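Local structure of Moesin/ezrin/radixin homolog 2 (Drosophila melanogaster, 7EDR) at residues 240-252 / 259-271. The protein probably acts, as a Merlin-type FERM protein of the ezrin-radixin-moesin family, as a membrane-associated scaffold in the control of growth. Sequence-based numbering, arbitrary orientation.
Sequences KTTFQWNEIRHVS and TIRLVDAKVSNFI
The carbonyl oxygen of Arg-261 is gripped by two successive amides of the facing strand: Arg-249 N lies 2.9 Å from Arg-261 O and His-250 N 3.2 Å from it, both arriving from the same face of the carbonyl plane. This is a classic beta bulge, which shifts the antiparallel register by one residue between the pairs Ile-248/Leu-262 and His-250/Arg-261. Beyond it the pairing is regular, and Arg-261 N returns a bond to His-250 O at 2.9 Å. On the other side of the bulge, Val-263 N meets Glu-247 O almost straight (173° at the hydrogen) but from above the carbonyl plane; water 1 donates to the same oxygen.

On the more exposed side, the guanidinium of Arg-261 lies close to parallel with the His-250 ring (planes 17° apart), and His-250 CB sits over its face. The long arginine chain, bent at chi3 (-78°), can thus cover its neighbour while remaining at the surface. In the plane of that imidazole, water 2 joins His-250 ND1, Ser-252 OG and Thr-259 O, a small polar network bridging the hairpin's outer strand to the next.

The opposite side is apolar. Val-251 CG2 packs alongside Ile-260 CG1 at 4.1 Å, branched residues that fit extended backbone. The rings of Phe-243 and Phe-270 form an offset stack, centroids 4.8 Å apart, and Leu-262 CD2 touches Phe-243 CD2 obliquely; flat rings suit this junction of strands 241-244 and 270-273, from different sheets. Another protein's chain also reaches here, an aromatic side chain meeting Phe-270 and a basic one pairing with Glu-247 OE2. Two antiparallel sheets facing each other, here joined through Phe-243, Leu-262 and Phe-270, are the architecture of the PH-like beta sandwich of the FERM C-terminal lobe.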
loop_
_atom_site.group_PDB
_atom_site.type_symbol
_atom_site.label_atom_id
_atom_site.label_comp_id
_atom_site.label_asym_id
_atom_site.label_seq_id
_atom_site.Cartn_x
_atom_site.Cartn_y
_atom_site.Cartn_z
ATOM N N LYS C 240 -19.335 29.131 -2.364
ATOM C CA LYS C 240 -18.926 30.299 -1.584
ATOM C C LYS C 240 -17.938 29.920 -0.494
ATOM O O LYS C 240 -16.965 30.641 -0.253
ATOM C CB LYS C 240 -20.146 30.986 -0.963
ATOM C CG LYS C 240 -21.037 31.695 -1.983
ATOM C CD LYS C 240 -20.192 32.560 -2.911
ATOM C CE LYS C 240 -21.060 33.160 -4.018
ATOM N NZ LYS C 240 -20.338 33.199 -5.335
ATOM N N THR C 241 -18.187 28.800 0.179
ATOM C CA THR C 241 -17.286 28.259 1.182
ATOM C C THR C 241 -17.422 26.744 1.158
ATOM O O THR C 241 -18.322 26.188 0.515
ATOM C CB THR C 241 -17.590 28.829 2.574
ATOM O OG1 THR C 241 -16.504 28.540 3.459
ATOM C CG2 THR C 241 -18.876 28.240 3.140
ATOM N N THR C 242 -16.524 26.074 1.873
ATOM C CA THR C 242 -16.485 24.625 1.850
ATOM C C THR C 242 -15.870 24.117 3.145
ATOM O O THR C 242 -15.099 24.823 3.808
ATOM C CB THR C 242 -15.693 24.112 0.633
ATOM O OG1 THR C 242 -15.837 22.681 0.515
ATOM C CG2 THR C 242 -14.209 24.502 0.753
ATOM N N PHE C 243 -16.237 22.883 3.503
ATOM C CA PHE C 243 -15.698 22.195 4.669
ATOM C C PHE C 243 -15.352 20.770 4.278
ATOM O O PHE C 243 -16.225 20.014 3.838
ATOM C CB PHE C 243 -16.692 22.199 5.824
ATOM C CG PHE C 243 -17.088 23.566 6.264
ATOM C CD1 PHE C 243 -18.233 24.174 5.748
ATOM C CD2 PHE C 243 -16.325 24.249 7.211
ATOM C CE1 PHE C 243 -18.614 25.458 6.175
ATOM C CE2 PHE C 243 -16.693 25.525 7.638
ATOM C CZ PHE C 243 -17.833 26.134 7.108
ATOM N N GLN C 244 -14.088 20.404 4.449
ATOM C CA GLN C 244 -13.627 19.092 4.040
ATOM C C GLN C 244 -14.021 18.037 5.072
ATOM O O GLN C 244 -14.086 18.313 6.269
ATOM C CB GLN C 244 -12.112 19.128 3.839
ATOM C CG GLN C 244 -11.633 18.113 2.816
ATOM C CD GLN C 244 -10.243 18.397 2.315
ATOM O OE1 GLN C 244 -10.061 18.999 1.250
ATOM N NE2 GLN C 244 -9.245 17.979 3.088
ATOM N N TRP C 245 -14.282 16.809 4.595
ATOM C CA TRP C 245 -14.794 15.756 5.475
ATOM C C TRP C 245 -13.960 15.601 6.737
ATOM O O TRP C 245 -14.506 15.336 7.816
ATOM C CB TRP C 245 -14.870 14.408 4.745
ATOM C CG TRP C 245 -16.043 14.337 3.861
ATOM C CD1 TRP C 245 -16.059 14.063 2.509
ATOM C CD2 TRP C 245 -17.395 14.605 4.239
ATOM N NE1 TRP C 245 -17.353 14.144 2.040
ATOM C CE2 TRP C 245 -18.184 14.485 3.079
ATOM C CE3 TRP C 245 -18.012 14.957 5.447
ATOM C CZ2 TRP C 245 -19.557 14.685 3.097
ATOM C CZ3 TRP C 245 -19.379 15.150 5.466
ATOM C CH2 TRP C 245 -20.139 15.012 4.297
ATOM N N ASN C 246 -12.635 15.754 6.632
ATOM C CA ASN C 246 -11.785 15.514 7.799
ATOM C C ASN C 246 -11.767 16.686 8.781
ATOM O O ASN C 246 -11.163 16.561 9.849
ATOM C CB ASN C 246 -10.359 15.195 7.366
ATOM C CG ASN C 246 -9.616 16.425 6.895
ATOM O OD1 ASN C 246 -9.972 17.025 5.885
ATOM N ND2 ASN C 246 -8.582 16.812 7.631
ATOM N N GLU C 247 -12.406 17.810 8.443
ATOM C CA GLU C 247 -12.666 18.909 9.366
ATOM C C GLU C 247 -13.982 18.756 10.121
ATOM O O GLU C 247 -14.237 19.543 11.048
ATOM C CB GLU C 247 -12.698 20.258 8.619
ATOM C CG GLU C 247 -11.520 20.501 7.703
ATOM C CD GLU C 247 -11.632 21.791 6.907
ATOM O OE1 GLU C 247 -12.609 21.985 6.153
ATOM O OE2 GLU C 247 -10.718 22.620 7.027
ATOM N N ILE C 248 -14.831 17.789 9.750
ATOM C CA ILE C 248 -16.177 17.666 10.318
ATOM C C ILE C 248 -16.203 16.507 11.314
ATOM O O ILE C 248 -15.852 15.370 10.973
ATOM C CB ILE C 248 -17.235 17.478 9.212
ATOM C CG1 ILE C 248 -17.209 18.672 8.250
ATOM C CG2 ILE C 248 -18.630 17.303 9.811
ATOM C CD1 ILE C 248 -18.158 18.531 7.099
ATOM N N ARG C 249 -16.637 16.796 12.544
ATOM C CA ARG C 249 -16.672 15.828 13.635
ATOM C C ARG C 249 -18.010 15.092 13.712
ATOM O O ARG C 249 -18.043 13.876 13.970
ATOM C CB ARG C 249 -16.369 16.554 14.952
ATOM C CG ARG C 249 -16.777 15.860 16.248
ATOM C CD ARG C 249 -15.837 14.732 16.589
ATOM N NE ARG C 249 -16.144 14.095 17.874
ATOM C CZ ARG C 249 -15.834 12.828 18.183
ATOM N NH1 ARG C 249 -15.221 12.040 17.291
ATOM N NH2 ARG C 249 -16.154 12.340 19.384
ATOM N N HIS C 250 -19.115 15.798 13.464
ATOM C CA HIS C 250 -20.437 15.253 13.728
ATOM C C HIS C 250 -21.470 16.003 12.891
ATOM O O HIS C 250 -21.378 17.225 12.729
ATOM C CB HIS C 250 -20.770 15.351 15.225
ATOM C CG HIS C 250 -21.891 14.459 15.654
ATOM N ND1 HIS C 250 -23.214 14.847 15.601
ATOM C CD2 HIS C 250 -21.889 13.191 16.132
ATOM C CE1 HIS C 250 -23.979 13.856 16.028
ATOM N NE2 HIS C 250 -23.199 12.839 16.354
ATOM N N VAL C 251 -22.448 15.263 12.361
ATOM C CA VAL C 251 -23.526 15.831 11.559
ATOM C C VAL C 251 -24.843 15.277 12.083
ATOM O O VAL C 251 -24.982 14.058 12.249
ATOM C CB VAL C 251 -23.372 15.506 10.058
ATOM C CG1 VAL C 251 -24.688 15.780 9.317
ATOM C CG2 VAL C 251 -22.238 16.302 9.430
ATOM N N SER C 252 -25.809 16.164 12.338
ATOM C CA SER C 252 -27.107 15.729 12.849
ATOM C C SER C 252 -28.193 16.740 12.505
ATOM O O SER C 252 -27.929 17.916 12.245
ATOM C CB SER C 252 -27.077 15.501 14.367
ATOM O OG SER C 252 -26.817 16.702 15.068
ATOM N N THR C 259 -27.410 20.482 12.560
ATOM C CA THR C 259 -26.280 20.943 13.352
ATOM C C THR C 259 -25.018 20.235 12.882
ATOM O O THR C 259 -24.989 18.999 12.782
ATOM C CB THR C 259 -26.488 20.691 14.843
ATOM O OG1 THR C 259 -27.726 21.284 15.264
ATOM C CG2 THR C 259 -25.324 21.297 15.623
ATOM N N ILE C 260 -23.979 21.015 12.610
ATOM C CA ILE C 260 -22.708 20.499 12.131
ATOM C C ILE C 260 -21.631 20.936 13.102
ATOM O O ILE C 260 -21.427 22.140 13.306
ATOM C CB ILE C 260 -22.400 20.980 10.708
ATOM C CG1 ILE C 260 -23.294 20.215 9.730
ATOM C CG2 ILE C 260 -20.918 20.787 10.387
ATOM C CD1 ILE C 260 -23.338 20.834 8.403
ATOM N N ARG C 261 -20.965 19.957 13.717
ATOM C CA ARG C 261 -19.877 20.208 14.644
ATOM C C ARG C 261 -18.561 19.920 13.939
ATOM O O ARG C 261 -18.430 18.906 13.243
ATOM C CB ARG C 261 -20.017 19.348 15.902
ATOM C CG ARG C 261 -21.451 19.280 16.419
ATOM C CD ARG C 261 -21.540 19.006 17.927
ATOM N NE ARG C 261 -21.316 17.597 18.262
ATOM C CZ ARG C 261 -20.133 17.072 18.598
ATOM N NH1 ARG C 261 -20.046 15.769 18.886
ATOM N NH2 ARG C 261 -19.033 17.839 18.648
ATOM N N LEU C 262 -17.598 20.804 14.118
ATOM C CA LEU C 262 -16.292 20.666 13.498
ATOM C C LEU C 262 -15.308 20.019 14.460
ATOM O O LEU C 262 -15.480 20.055 15.680
ATOM C CB LEU C 262 -15.773 22.030 13.050
ATOM C CG LEU C 262 -16.708 22.787 12.113
ATOM C CD1 LEU C 262 -16.103 24.113 11.828
ATOM C CD2 LEU C 262 -16.883 22.038 10.813
ATOM N N VAL C 263 -14.264 19.421 13.881
ATOM C CA VAL C 263 -13.242 18.739 14.674
ATOM C C VAL C 263 -12.572 19.708 15.637
ATOM O O VAL C 263 -12.336 19.386 16.804
ATOM C CB VAL C 263 -12.209 18.071 13.751
ATOM C CG1 VAL C 263 -10.973 17.638 14.537
ATOM C CG2 VAL C 263 -12.844 16.890 13.027
ATOM N N ASP C 264 -12.227 20.892 15.154
ATOM C CA ASP C 264 -11.614 21.914 15.991
ATOM C C ASP C 264 -12.588 22.334 17.087
ATOM O O ASP C 264 -13.561 23.049 16.820
ATOM C CB ASP C 264 -11.222 23.115 15.134
ATOM C CG ASP C 264 -10.261 24.058 15.827
ATOM O OD1 ASP C 264 -10.320 24.207 17.071
ATOM O OD2 ASP C 264 -9.448 24.674 15.098
ATOM N N ALA C 265 -12.331 21.899 18.324
ATOM C CA ALA C 265 -13.231 22.198 19.433
ATOM C C ALA C 265 -13.385 23.695 19.684
ATOM O O ALA C 265 -14.377 24.108 20.293
ATOM C CB ALA C 265 -12.739 21.509 20.701
ATOM N N LYS C 266 -12.437 24.516 19.217
ATOM C CA LYS C 266 -12.501 25.962 19.420
ATOM C C LYS C 266 -13.544 26.643 18.542
ATOM O O LYS C 266 -14.067 27.692 18.926
ATOM C CB LYS C 266 -11.128 26.582 19.160
ATOM C CG LYS C 266 -10.176 26.364 20.302
ATOM C CD LYS C 266 -8.747 26.293 19.853
ATOM C CE LYS C 266 -7.866 26.652 21.031
ATOM N NZ LYS C 266 -6.549 25.992 20.944
ATOM N N VAL C 267 -13.837 26.089 17.369
ATOM C CA VAL C 267 -14.811 26.670 16.454
ATOM C C VAL C 267 -16.215 26.247 16.867
ATOM O O VAL C 267 -16.460 25.082 17.218
ATOM C CB VAL C 267 -14.500 26.247 15.009
ATOM C CG1 VAL C 267 -15.389 27.006 14.019
ATOM C CG2 VAL C 267 -13.018 26.437 14.715
ATOM N N SER C 268 -17.147 27.193 16.835
ATOM C CA SER C 268 -18.498 26.868 17.255
ATOM C C SER C 268 -19.243 26.147 16.130
ATOM O O SER C 268 -18.866 26.208 14.952
ATOM C CB SER C 268 -19.258 28.131 17.685
ATOM O OG SER C 268 -19.583 28.953 16.572
ATOM N N ASN C 269 -20.301 25.442 16.522
ATOM C CA ASN C 269 -21.155 24.751 15.568
ATOM C C ASN C 269 -21.783 25.750 14.603
ATOM O O ASN C 269 -21.911 26.945 14.893
ATOM C CB ASN C 269 -22.263 23.982 16.293
ATOM C CG ASN C 269 -21.725 22.994 17.306
ATOM O OD1 ASN C 269 -20.504 22.844 17.470
ATOM N ND2 ASN C 269 -22.633 22.300 17.991
ATOM N N PHE C 270 -22.175 25.254 13.434
ATOM C CA PHE C 270 -22.978 26.057 12.536
ATOM C C PHE C 270 -24.211 25.272 12.118
ATOM O O PHE C 270 -24.234 24.036 12.152
ATOM C CB PHE C 270 -22.177 26.558 11.334
ATOM C CG PHE C 270 -21.826 25.518 10.321
ATOM C CD1 PHE C 270 -22.697 25.219 9.283
ATOM C CD2 PHE C 270 -20.575 24.922 10.339
ATOM C CE1 PHE C 270 -22.351 24.299 8.316
ATOM C CE2 PHE C 270 -20.217 24.010 9.375
ATOM C CZ PHE C 270 -21.112 23.687 8.361
ATOM N N ILE C 271 -25.258 26.021 11.784
ATOM C CA ILE C 271 -26.614 25.507 11.671
ATOM C C ILE C 271 -27.163 25.894 10.306
ATOM O O ILE C 271 -26.777 26.913 9.727
ATOM C CB ILE C 271 -27.500 26.053 12.825
ATOM C CG1 ILE C 271 -27.510 25.103 14.025
ATOM C CG2 ILE C 271 -28.935 26.354 12.394
ATOM C CD1 ILE C 271 -26.161 24.784 14.624
HETATM O O HOH W 1 -12.507 21.765 12.393
HETATM O O HOH W 2 -24.218 17.285 15.095
#